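Local coordinates for protein Polyphosphate:AMP phosphotransferase (Pseudomonas aeruginosa PAO1, PDB 3CZP) that uses inorganic polyphosphate as phosphate donor to convert AMP to ADP and, with lower efficiency, GMP to GDP, at residues A[151-156]-A[198-203]; A[109-114]-A[137-142]; A[50-55]-A[181-186]. All coordinates share one frame; numbering follows the deposited sequence. Where two conformers were deposited one is given.

How the contacts relate
All three contacts lie in the N-terminal of two fused PPK2 domains, the one that seems catalytically inactive and might serve dimerization. Its core is a five-stranded parallel sheet. Contact 2 closes first along the chain, pairing helices 110-119 and 125-144; contact 1 follows, joining strand 148-155 to the end of helix 186-203. Their centres are about 12 Å apart, and they touch through Lys151 and Tyr111. Contact 3 joins the loop after strand 44-50 to the loop before helix 186-203; it crosses contact 1 along the chain, about 15 Å away between centres, and encloses contact 2, whose nearest atoms stay about 7 Å off. Together they tie the helices on one flank of the sheet to its strands and to the P-loop-like turn.

Contact 1. Residues A[151-156]-A[198-203]; sequences KFWFHL and RVLRRT
Strand 148-155 of the parallel sheet meets the last turns of helix 186-203 at two places, Lys151 on Thr203 and Trp153 on Leu200, within the crossover that leads to the neighbouring strand 210-214. Lys151 sends its chain across to the helix end, bending at chi3 (-104°), and NZ donates to the backbone O of Thr203 at 2.6 Å. The ammonium comes from above the carbonyl plane, 44° out of it, and not along a lone pair. The same nitrogen is shared with Glu139 in a salt bridge and with the hydroxyl of Tyr111, so three oxygens grip it in a buried place; the carboxylate and the C-terminal end of the helix would both be expected to stabilise its positive charge. Thr203 is itself tied back, OG1 donating to Val199 O at 2.6 Å, while Trp210 also bonds that hydroxyl. Further along the strand, Trp153 holds CG anti to its backbone nitrogen (chi1 176°), which swings the indole out to the helix. Leu200 reaches it with both methyls: CD2 sits 3.7 Å above one face, near the rim, and CD1 comes to 3.7 Å from CE3 of Trp153. Phe4 stacks on the same indole. Such a helix laid against the sheet between two adjacent parallel strands is the right-handed beta-alpha-beta crossover characteristic of P-loop NTPase folds.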
loop_
_atom_site.group_PDB
_atom_site.type_symbol
_atom_site.label_atom_id
_atom_site.label_comp_id
_atom_site.label_asym_id
_atom_site.label_seq_id
_atom_site.Cartn_x
_atom_site.Cartn_y
_atom_site.Cartn_z
ATOM N N LYS A 151 -2.108 -10.799 -23.690
ATOM C CA LYS A 151 -0.676 -11.137 -23.722
ATOM C C LYS A 151 -0.107 -11.003 -25.168
ATOM O O LYS A 151 -0.547 -11.677 -26.091
ATOM C CB LYS A 151 -0.431 -12.539 -23.181
ATOM C CG LYS A 151 -1.140 -12.842 -21.874
ATOM C CD LYS A 151 -0.753 -14.157 -21.366
ATOM C CE LYS A 151 -1.840 -15.198 -21.598
ATOM N NZ LYS A 151 -1.267 -16.381 -21.168
ATOM N N PHE A 152 0.910 -10.168 -25.331
ATOM C CA PHE A 152 1.460 -9.922 -26.627
ATOM C C PHE A 152 2.873 -10.399 -26.648
ATOM O O PHE A 152 3.699 -10.029 -25.789
ATOM C CB PHE A 152 1.381 -8.438 -27.037
ATOM C CG PHE A 152 0.008 -7.925 -27.210
ATOM C CD1 PHE A 152 -0.720 -8.166 -28.366
ATOM C CD2 PHE A 152 -0.573 -7.140 -26.217
ATOM C CE1 PHE A 152 -2.008 -7.650 -28.493
ATOM C CE2 PHE A 152 -1.840 -6.591 -26.369
ATOM C CZ PHE A 152 -2.555 -6.858 -27.466
ATOM N N TRP A 153 3.146 -11.214 -27.649
ATOM C CA TRP A 153 4.477 -11.656 -27.979
ATOM C C TRP A 153 4.928 -11.004 -29.287
ATOM O O TRP A 153 4.446 -11.333 -30.360
ATOM C CB TRP A 153 4.502 -13.191 -28.109
ATOM C CG TRP A 153 5.859 -13.747 -28.551
ATOM C CD1 TRP A 153 6.388 -13.699 -29.784
ATOM C CD2 TRP A 153 6.807 -14.419 -27.736
ATOM N NE1 TRP A 153 7.640 -14.262 -29.797
ATOM C CE2 TRP A 153 7.908 -14.727 -28.542
ATOM C CE3 TRP A 153 6.843 -14.780 -26.391
ATOM C CZ2 TRP A 153 8.991 -15.431 -28.067
ATOM C CZ3 TRP A 153 7.953 -15.461 -25.919
ATOM C CH2 TRP A 153 8.988 -15.776 -26.741
ATOM N N PHE A 154 5.861 -10.073 -29.163
ATOM C CA PHE A 154 6.476 -9.364 -30.261
ATOM C C PHE A 154 7.581 -10.223 -30.861
ATOM O O PHE A 154 8.545 -10.593 -30.153
ATOM C CB PHE A 154 7.055 -8.035 -29.756
ATOM C CG PHE A 154 5.993 -7.037 -29.364
ATOM C CD1 PHE A 154 5.627 -6.009 -30.223
ATOM C CD2 PHE A 154 5.285 -7.180 -28.170
ATOM C CE1 PHE A 154 4.601 -5.141 -29.890
ATOM C CE2 PHE A 154 4.280 -6.263 -27.817
ATOM C CZ PHE A 154 3.946 -5.267 -28.666
ATOM N N HIS A 155 7.435 -10.569 -32.138
ATOM C CA HIS A 155 8.299 -11.550 -32.752
ATOM C C HIS A 155 9.219 -10.988 -33.833
ATOM O O HIS A 155 8.816 -10.138 -34.610
ATOM C CB HIS A 155 7.467 -12.636 -33.421
ATOM C CG HIS A 155 8.267 -13.840 -33.755
ATOM N ND1 HIS A 155 8.983 -14.539 -32.807
ATOM C CD2 HIS A 155 8.515 -14.446 -34.940
ATOM C CE1 HIS A 155 9.604 -15.547 -33.389
ATOM N NE2 HIS A 155 9.343 -15.504 -34.684
ATOM N N LEU A 156 10.426 -11.563 -33.921
ATOM C CA LEU A 156 11.247 -11.475 -35.111
ATOM C C LEU A 156 11.779 -12.852 -35.359
ATOM O O LEU A 156 11.963 -13.634 -34.435
ATOM C CB LEU A 156 12.419 -10.500 -34.939
ATOM C CG LEU A 156 12.202 -8.996 -34.703
ATOM C CD1 LEU A 156 13.555 -8.334 -34.325
ATOM C CD2 LEU A 156 11.529 -8.330 -35.911
ATOM N N ARG A 198 6.830 -23.566 -25.874
ATOM C CA ARG A 198 6.279 -24.392 -24.813
ATOM C C ARG A 198 5.446 -23.553 -23.847
ATOM O O ARG A 198 4.322 -23.910 -23.532
ATOM C CB ARG A 198 7.428 -25.091 -24.075
ATOM C CG ARG A 198 7.017 -26.104 -23.044
ATOM C CD ARG A 198 8.233 -26.747 -22.356
ATOM N NE ARG A 198 9.020 -27.345 -23.414
ATOM C CZ ARG A 198 9.308 -28.625 -23.586
ATOM N NH1 ARG A 198 8.957 -29.545 -22.687
ATOM N NH2 ARG A 198 10.011 -28.979 -24.689
ATOM N N VAL A 199 5.974 -22.407 -23.424
ATOM C CA VAL A 199 5.193 -21.450 -22.608
ATOM C C VAL A 199 3.910 -20.983 -23.234
ATOM O O VAL A 199 2.844 -21.018 -22.590
ATOM C CB VAL A 199 6.082 -20.211 -22.188
ATOM C CG1 VAL A 199 5.296 -19.167 -21.533
ATOM C CG2 VAL A 199 7.236 -20.683 -21.229
ATOM N N LEU A 200 3.989 -20.564 -24.504
ATOM C CA LEU A 200 2.847 -20.029 -25.221
ATOM C C LEU A 200 1.739 -21.071 -25.494
ATOM O O LEU A 200 0.570 -20.811 -25.252
ATOM C CB LEU A 200 3.310 -19.326 -26.537
ATOM C CG LEU A 200 3.548 -17.800 -26.369
ATOM C CD1 LEU A 200 4.575 -17.446 -25.251
ATOM C CD2 LEU A 200 3.964 -17.224 -27.713
ATOM N N ARG A 201 2.103 -22.273 -25.913
ATOM C CA ARG A 201 1.132 -23.323 -26.111
ATOM C C ARG A 201 0.324 -23.615 -24.855
ATOM O O ARG A 201 -0.918 -23.830 -24.905
ATOM C CB ARG A 201 1.858 -24.581 -26.631
ATOM C CG ARG A 201 1.063 -25.909 -26.622
ATOM C CD ARG A 201 -0.103 -25.913 -27.638
ATOM N NE ARG A 201 -0.824 -27.178 -27.523
ATOM C CZ ARG A 201 -0.542 -28.270 -28.211
ATOM N NH1 ARG A 201 -1.269 -29.374 -27.996
ATOM N NH2 ARG A 201 0.476 -28.251 -29.091
ATOM N N ARG A 202 1.015 -23.657 -23.723
ATOM C CA ARG A 202 0.417 -24.061 -22.466
ATOM C C ARG A 202 -0.429 -22.975 -21.776
ATOM O O ARG A 202 -1.285 -23.272 -20.949
ATOM C CB ARG A 202 1.524 -24.581 -21.525
ATOM C CG ARG A 202 2.253 -25.755 -22.114
ATOM C CD ARG A 202 3.142 -26.468 -21.162
ATOM N NE ARG A 202 3.884 -27.546 -21.818
ATOM C CZ ARG A 202 4.743 -28.339 -21.200
ATOM N NH1 ARG A 202 5.372 -29.288 -21.898
ATOM N NH2 ARG A 202 4.979 -28.202 -19.903
ATOM N N THR A 203 -0.175 -21.722 -22.110
ATOM C CA THR A 203 -0.796 -20.600 -21.415
ATOM C C THR A 203 -1.672 -19.755 -22.308
ATOM O O THR A 203 -2.215 -18.731 -21.858
ATOM C CB THR A 203 0.266 -19.724 -20.734
ATOM O OG1 THR A 203 1.125 -19.195 -21.736
ATOM C CG2 THR A 203 1.044 -20.555 -19.670
#

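Contact 2. Residues A[109-114]-A[137-142]; sequences NWYSQM and RFERML. With EDO (1,2-ethanediol), chain G.
Trp110 and Tyr111 at the start of helix 110-119 converge on Glu139 of helix 125-144, and both bond the same carboxylate oxygen. Trp110 NE1 donates to Glu139 OE2 at 2.9 Å, nearly straight (166°), with the oxygen almost in the indole plane and offering its anti lone pair. Tyr111 OH donates to the same OE2 at 2.6 Å but meets it from above the carboxylate plane. Glu139 gets there with CG anti to its carbonyl carbon and the chain extended beyond it, while the tyrosine advances from the opposite direction. Two donors therefore hold OE2; with OE1 held by Lys151, this fixes the rotation of a buried carboxylate. Trp110 takes the tight position between its backbone nitrogen and carbonyl carbon (chi1 41°), laying one face of the indole against Phe138. The phenylalanine, its CG anti to the backbone nitrogen, presents the CE2 edge to that face in a T-shaped stack, with centroids 5.1 Å apart and planes at 88°; Phe138 CE2 comes to 3.6 Å from Trp110 CH2. At the helix start Asn109 and Ser112 form a capping box, although its bonds are weak. Segments 110-114 and 137-142 run antiparallel, their axes 14.1 Å apart at closest approach, a gap bridged by long side chains. Around them Phe93 and Trp94 add edge-to-face contacts on Trp110 and Phe138, Tyr111 packs on Leu47 of strand 44-50 and on Val199 of helix 186-203, and Trp110 leans on Ala135 of helix 125-144.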
loop_
_atom_site.group_PDB
_atom_site.type_symbol
_atom_site.label_atom_id
_atom_site.label_comp_id
_atom_site.label_asym_id
_atom_site.label_seq_id
_atom_site.Cartn_x
_atom_site.Cartn_y
_atom_site.Cartn_z
ATOM N N ASN A 109 7.561 -9.497 -16.727
ATOM C CA ASN A 109 6.509 -10.064 -15.922
ATOM C C ASN A 109 6.934 -11.527 -15.568
ATOM O O ASN A 109 8.095 -11.889 -15.685
ATOM C CB ASN A 109 5.189 -9.951 -16.698
ATOM C CG ASN A 109 5.316 -10.499 -18.114
ATOM O OD1 ASN A 109 5.763 -11.641 -18.321
ATOM N ND2 ASN A 109 4.988 -9.693 -19.072
ATOM N N TRP A 110 6.004 -12.356 -15.168
ATOM C CA TRP A 110 6.330 -13.734 -14.797
ATOM C C TRP A 110 6.939 -14.570 -15.971
ATOM O O TRP A 110 7.834 -15.354 -15.765
ATOM C CB TRP A 110 5.096 -14.374 -14.157
ATOM C CG TRP A 110 3.777 -14.079 -14.773
ATOM C CD1 TRP A 110 3.147 -14.817 -15.701
ATOM C CD2 TRP A 110 2.915 -12.953 -14.493
ATOM N NE1 TRP A 110 1.941 -14.266 -16.000
ATOM C CE2 TRP A 110 1.771 -13.109 -15.289
ATOM C CE3 TRP A 110 3.001 -11.832 -13.647
ATOM C CZ2 TRP A 110 0.697 -12.214 -15.239
ATOM C CZ3 TRP A 110 1.948 -10.922 -13.630
ATOM C CH2 TRP A 110 0.822 -11.122 -14.428
ATOM N N TYR A 111 6.517 -14.335 -17.200
ATOM C CA TYR A 111 7.090 -14.972 -18.383
ATOM C C TYR A 111 8.531 -14.629 -18.665
ATOM O O TYR A 111 9.332 -15.526 -18.935
ATOM C CB TYR A 111 6.235 -14.668 -19.595
ATOM C CG TYR A 111 4.859 -15.217 -19.457
ATOM C CD1 TYR A 111 4.655 -16.597 -19.385
ATOM C CD2 TYR A 111 3.773 -14.402 -19.360
ATOM C CE1 TYR A 111 3.408 -17.137 -19.240
ATOM C CE2 TYR A 111 2.518 -14.930 -19.203
ATOM C CZ TYR A 111 2.334 -16.325 -19.187
ATOM O OH TYR A 111 1.054 -16.881 -19.033
ATOM N N SER A 112 8.886 -13.356 -18.582
ATOM C CA SER A 112 10.275 -12.930 -18.732
ATOM C C SER A 112 11.106 -13.626 -17.675
ATOM O O SER A 112 12.165 -14.132 -17.951
ATOM C CB SER A 112 10.447 -11.413 -18.589
ATOM O OG SER A 112 9.372 -10.711 -19.182
ATOM N N GLN A 113 10.623 -13.636 -16.442
ATOM C CA GLN A 113 11.336 -14.304 -15.372
ATOM C C GLN A 113 11.631 -15.779 -15.666
ATOM O O GLN A 113 12.810 -16.179 -15.646
ATOM C CB GLN A 113 10.568 -14.156 -14.057
ATOM C CG GLN A 113 10.494 -12.693 -13.517
ATOM C CD GLN A 113 9.938 -12.642 -12.112
ATOM O OE1 GLN A 113 9.104 -13.469 -11.742
ATOM N NE2 GLN A 113 10.366 -11.641 -11.330
HETATM N N MSE A 114 10.595 -16.579 -15.966
HETATM C CA MSE A 114 10.778 -18.035 -16.249
HETATM C C MSE A 114 11.600 -18.368 -17.538
HETATM O O MSE A 114 12.414 -19.275 -17.530
HETATM C CB MSE A 114 9.416 -18.750 -16.218
HETATM C CG MSE A 114 8.606 -18.663 -17.442
HETATM SE SE MSE A 114 6.862 -19.481 -17.332
HETATM C CE MSE A 114 5.929 -18.303 -15.994
ATOM N N ARG A 137 -2.608 -20.996 -13.744
ATOM C CA ARG A 137 -3.551 -20.925 -12.617
ATOM C C ARG A 137 -3.783 -19.453 -12.113
ATOM O O ARG A 137 -4.883 -19.105 -11.722
ATOM C CB ARG A 137 -3.110 -21.872 -11.481
ATOM C CG ARG A 137 -3.261 -23.372 -11.840
ATOM C CD ARG A 137 -2.925 -24.331 -10.673
ATOM N NE ARG A 137 -1.799 -23.869 -9.818
ATOM C CZ ARG A 137 -0.504 -24.214 -9.922
ATOM N NH1 ARG A 137 -0.076 -25.050 -10.830
ATOM N NH2 ARG A 137 0.373 -23.699 -9.078
ATOM N N PHE A 138 -2.721 -18.682 -12.027
ATOM C CA PHE A 138 -2.772 -17.279 -11.601
ATOM C C PHE A 138 -3.651 -16.515 -12.607
ATOM O O PHE A 138 -4.660 -15.932 -12.230
ATOM C CB PHE A 138 -1.353 -16.754 -11.508
ATOM C CG PHE A 138 -1.238 -15.307 -11.148
ATOM C CD1 PHE A 138 -1.697 -14.825 -9.984
ATOM C CD2 PHE A 138 -0.645 -14.413 -12.034
ATOM C CE1 PHE A 138 -1.601 -13.486 -9.685
ATOM C CE2 PHE A 138 -0.519 -13.102 -11.711
ATOM C CZ PHE A 138 -1.000 -12.637 -10.529
ATOM N N GLU A 139 -3.316 -16.603 -13.892
ATOM C CA GLU A 139 -4.126 -15.917 -14.915
ATOM C C GLU A 139 -5.574 -16.336 -14.911
ATOM O O GLU A 139 -6.445 -15.492 -15.071
ATOM C CB GLU A 139 -3.571 -16.073 -16.287
ATOM C CG GLU A 139 -2.186 -15.445 -16.327
ATOM C CD GLU A 139 -1.515 -15.539 -17.605
ATOM O OE1 GLU A 139 -2.127 -16.053 -18.570
ATOM O OE2 GLU A 139 -0.302 -15.105 -17.634
ATOM N N ARG A 140 -5.813 -17.620 -14.697
ATOM C CA ARG A 140 -7.215 -18.109 -14.688
ATOM C C ARG A 140 -8.046 -17.460 -13.589
ATOM O O ARG A 140 -9.238 -17.144 -13.786
ATOM C CB ARG A 140 -7.250 -19.624 -14.588
ATOM C CG ARG A 140 -8.623 -20.239 -14.750
ATOM C CD ARG A 140 -8.657 -21.721 -14.452
ATOM N NE ARG A 140 -8.095 -22.417 -15.602
ATOM C CZ ARG A 140 -8.783 -22.794 -16.688
ATOM N NH1 ARG A 140 -10.113 -22.627 -16.778
ATOM N NH2 ARG A 140 -8.133 -23.358 -17.689
HETATM N N MSE A 141 -7.422 -17.294 -12.428
HETATM C CA MSE A 141 -8.109 -16.745 -11.270
HETATM C C MSE A 141 -8.403 -15.260 -11.496
HETATM O O MSE A 141 -9.448 -14.763 -11.153
HETATM C CB MSE A 141 -7.234 -16.966 -10.026
HETATM C CG MSE A 141 -7.681 -16.230 -8.773
HETATM SE SE MSE A 141 -6.537 -16.584 -7.244
HETATM C CE MSE A 141 -4.811 -16.262 -8.093
ATOM N N LEU A 142 -7.430 -14.562 -12.050
ATOM C CA LEU A 142 -7.605 -13.155 -12.355
ATOM C C LEU A 142 -8.700 -12.918 -13.302
ATOM O O LEU A 142 -9.478 -11.981 -13.092
ATOM C CB LEU A 142 -6.371 -12.554 -12.967
ATOM C CG LEU A 142 -5.168 -12.489 -12.067
ATOM C CD1 LEU A 142 -4.028 -11.775 -12.827
ATOM C CD2 LEU A 142 -5.503 -11.782 -10.737
HETATM C C1 EDO G . -11.746 -17.934 -16.906
HETATM O O1 EDO G . -12.845 -17.026 -17.139
HETATM C C2 EDO G . -12.188 -19.398 -17.113
HETATM O O2 EDO G . -12.038 -20.226 -15.938
#

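Contact 3. Residues A[50-55]-A[181-186]; sequences GIEGAG and LDWKQS
Trp183 covers the side of the 50-55 loop by lying over Glu52 and reaching Ile51, and it carries nearly the whole contact. Before it, Leu181 packs on Phe192 of helix 186-203. Asp182 then starts a type I beta turn that ends at Gln185: its OD1 accepts from Lys184 N at 2.9 Å, an Asx turn that spans the tryptophan. Trp183 itself has CG anti to the carbonyl carbon and directs its indole at the loop. Glu52 CB stands over the five-membered ring of Trp183, 3.3 Å from its centroid and only 4° off the normal, a CH-pi contact of almost ideal aim. From there the glutamate bends at chi2 (99°) and keeps close to the ring, Glu52 CG lying 3.6 Å from Trp183 CD1, its carboxylate plane tilted 27° from the indole. At the far end of the indole, Ile51 CD1 comes to 3.8 Å from Trp183 CZ3. The indole nitrogen is satisfied by Ser179 OG, and Phe192 meets the ring edge to face, so the group is held from several directions. Gln185 follows at the N-cap of helix 186-203. On the loop side, a type II turn runs from Ile51 to Ala54, with Gly55 at the N-cap position of helix 56-66 and Lys56 folding back onto Gly50 O: the GxxxxGK pattern between strand and helix typical of the Walker A P-loop.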
loop_
_atom_site.group_PDB
_atom_site.type_symbol
_atom_site.label_atom_id
_atom_site.label_comp_id
_atom_site.label_asym_id
_atom_site.label_seq_id
_atom_site.Cartn_x
_atom_site.Cartn_y
_atom_site.Cartn_z
ATOM N N GLY A 50 8.527 -11.098 -25.696
ATOM C CA GLY A 50 9.051 -11.426 -26.986
ATOM C C GLY A 50 10.517 -11.140 -27.244
ATOM O O GLY A 50 11.319 -11.059 -26.331
ATOM N N ILE A 51 10.837 -11.001 -28.515
ATOM C CA ILE A 51 12.237 -10.928 -28.954
ATOM C C ILE A 51 12.720 -9.491 -28.767
ATOM O O ILE A 51 11.963 -8.540 -28.995
ATOM C CB ILE A 51 12.404 -11.395 -30.438
ATOM C CG1 ILE A 51 11.839 -12.799 -30.603
ATOM C CG2 ILE A 51 13.867 -11.363 -30.879
ATOM C CD1 ILE A 51 12.495 -13.847 -29.653
ATOM N N GLU A 52 13.964 -9.376 -28.274
ATOM C CA GLU A 52 14.725 -8.139 -28.208
ATOM C C GLU A 52 14.725 -7.505 -29.598
ATOM O O GLU A 52 15.083 -8.161 -30.595
ATOM C CB GLU A 52 16.165 -8.492 -27.815
ATOM C CG GLU A 52 17.224 -7.397 -27.931
ATOM C CD GLU A 52 17.536 -6.714 -26.618
ATOM O OE1 GLU A 52 16.580 -6.409 -25.865
ATOM O OE2 GLU A 52 18.760 -6.491 -26.363
ATOM N N GLY A 53 14.295 -6.244 -29.675
ATOM C CA GLY A 53 14.353 -5.513 -30.947
ATOM C C GLY A 53 13.079 -5.599 -31.772
ATOM O O GLY A 53 13.030 -5.075 -32.897
ATOM N N ALA A 54 12.042 -6.233 -31.207
ATOM C CA ALA A 54 10.791 -6.475 -31.901
ATOM C C ALA A 54 9.751 -5.401 -31.635
ATOM O O ALA A 54 8.590 -5.548 -32.043
ATOM C CB ALA A 54 10.250 -7.869 -31.544
ATOM N N GLY A 55 10.145 -4.316 -30.959
ATOM C CA GLY A 55 9.294 -3.162 -30.816
ATOM C C GLY A 55 8.385 -3.134 -29.609
ATOM O O GLY A 55 7.336 -2.451 -29.627
ATOM N N LEU A 181 19.933 -10.939 -21.359
ATOM C CA LEU A 181 20.440 -11.938 -22.334
ATOM C C LEU A 181 21.246 -11.281 -23.472
ATOM O O LEU A 181 20.910 -10.169 -23.920
ATOM C CB LEU A 181 19.281 -12.739 -22.966
ATOM C CG LEU A 181 18.446 -13.715 -22.133
ATOM C CD1 LEU A 181 17.283 -14.227 -22.980
ATOM C CD2 LEU A 181 19.292 -14.873 -21.572
ATOM N N ASP A 182 22.292 -11.978 -23.935
ATOM C CA ASP A 182 23.108 -11.523 -25.075
ATOM C C ASP A 182 22.497 -12.071 -26.352
ATOM O O ASP A 182 22.782 -13.193 -26.759
ATOM C CB ASP A 182 24.572 -11.991 -24.944
ATOM C CG ASP A 182 25.486 -11.451 -26.068
ATOM O OD1 ASP A 182 24.994 -10.874 -27.069
ATOM O OD2 ASP A 182 26.719 -11.603 -25.939
ATOM N N TRP A 183 21.686 -11.251 -26.986
ATOM C CA TRP A 183 21.000 -11.651 -28.179
ATOM C C TRP A 183 21.904 -11.791 -29.409
ATOM O O TRP A 183 21.471 -12.273 -30.420
ATOM C CB TRP A 183 19.819 -10.727 -28.418
ATOM C CG TRP A 183 18.724 -10.891 -27.414
ATOM C CD1 TRP A 183 18.627 -10.294 -26.221
ATOM C CD2 TRP A 183 17.587 -11.729 -27.533
ATOM N NE1 TRP A 183 17.511 -10.691 -25.582
ATOM C CE2 TRP A 183 16.844 -11.578 -26.376
ATOM C CE3 TRP A 183 17.131 -12.594 -28.509
ATOM C CZ2 TRP A 183 15.682 -12.261 -26.162
ATOM C CZ3 TRP A 183 15.985 -13.252 -28.301
ATOM C CH2 TRP A 183 15.266 -13.084 -27.144
ATOM N N LYS A 184 23.168 -11.389 -29.297
ATOM C CA LYS A 184 24.160 -11.585 -30.364
ATOM C C LYS A 184 24.523 -13.055 -30.559
ATOM O O LYS A 184 24.850 -13.485 -31.661
ATOM C CB LYS A 184 25.448 -10.805 -30.096
ATOM C CG LYS A 184 25.319 -9.313 -30.146
ATOM C CD LYS A 184 26.631 -8.597 -29.847
ATOM C CE LYS A 184 26.415 -7.086 -29.943
ATOM N NZ LYS A 184 27.634 -6.299 -29.645
ATOM N N GLN A 185 24.468 -13.807 -29.471
ATOM C CA GLN A 185 24.677 -15.233 -29.518
ATOM C C GLN A 185 23.474 -15.924 -30.137
ATOM O O GLN A 185 22.350 -15.746 -29.722
ATOM C CB GLN A 185 24.955 -15.757 -28.115
ATOM C CG GLN A 185 26.405 -15.692 -27.740
ATOM C CD GLN A 185 26.666 -15.042 -26.399
ATOM O OE1 GLN A 185 27.378 -14.052 -26.314
ATOM N NE2 GLN A 185 26.111 -15.611 -25.343
ATOM N N SER A 186 23.754 -16.705 -31.159
ATOM C CA SER A 186 22.768 -17.452 -31.954
ATOM C C SER A 186 21.945 -18.383 -31.072
ATOM O O SER A 186 20.746 -18.489 -31.244
ATOM C CB SER A 186 23.485 -18.281 -33.044
ATOM O OG SER A 186 22.553 -18.970 -33.870
#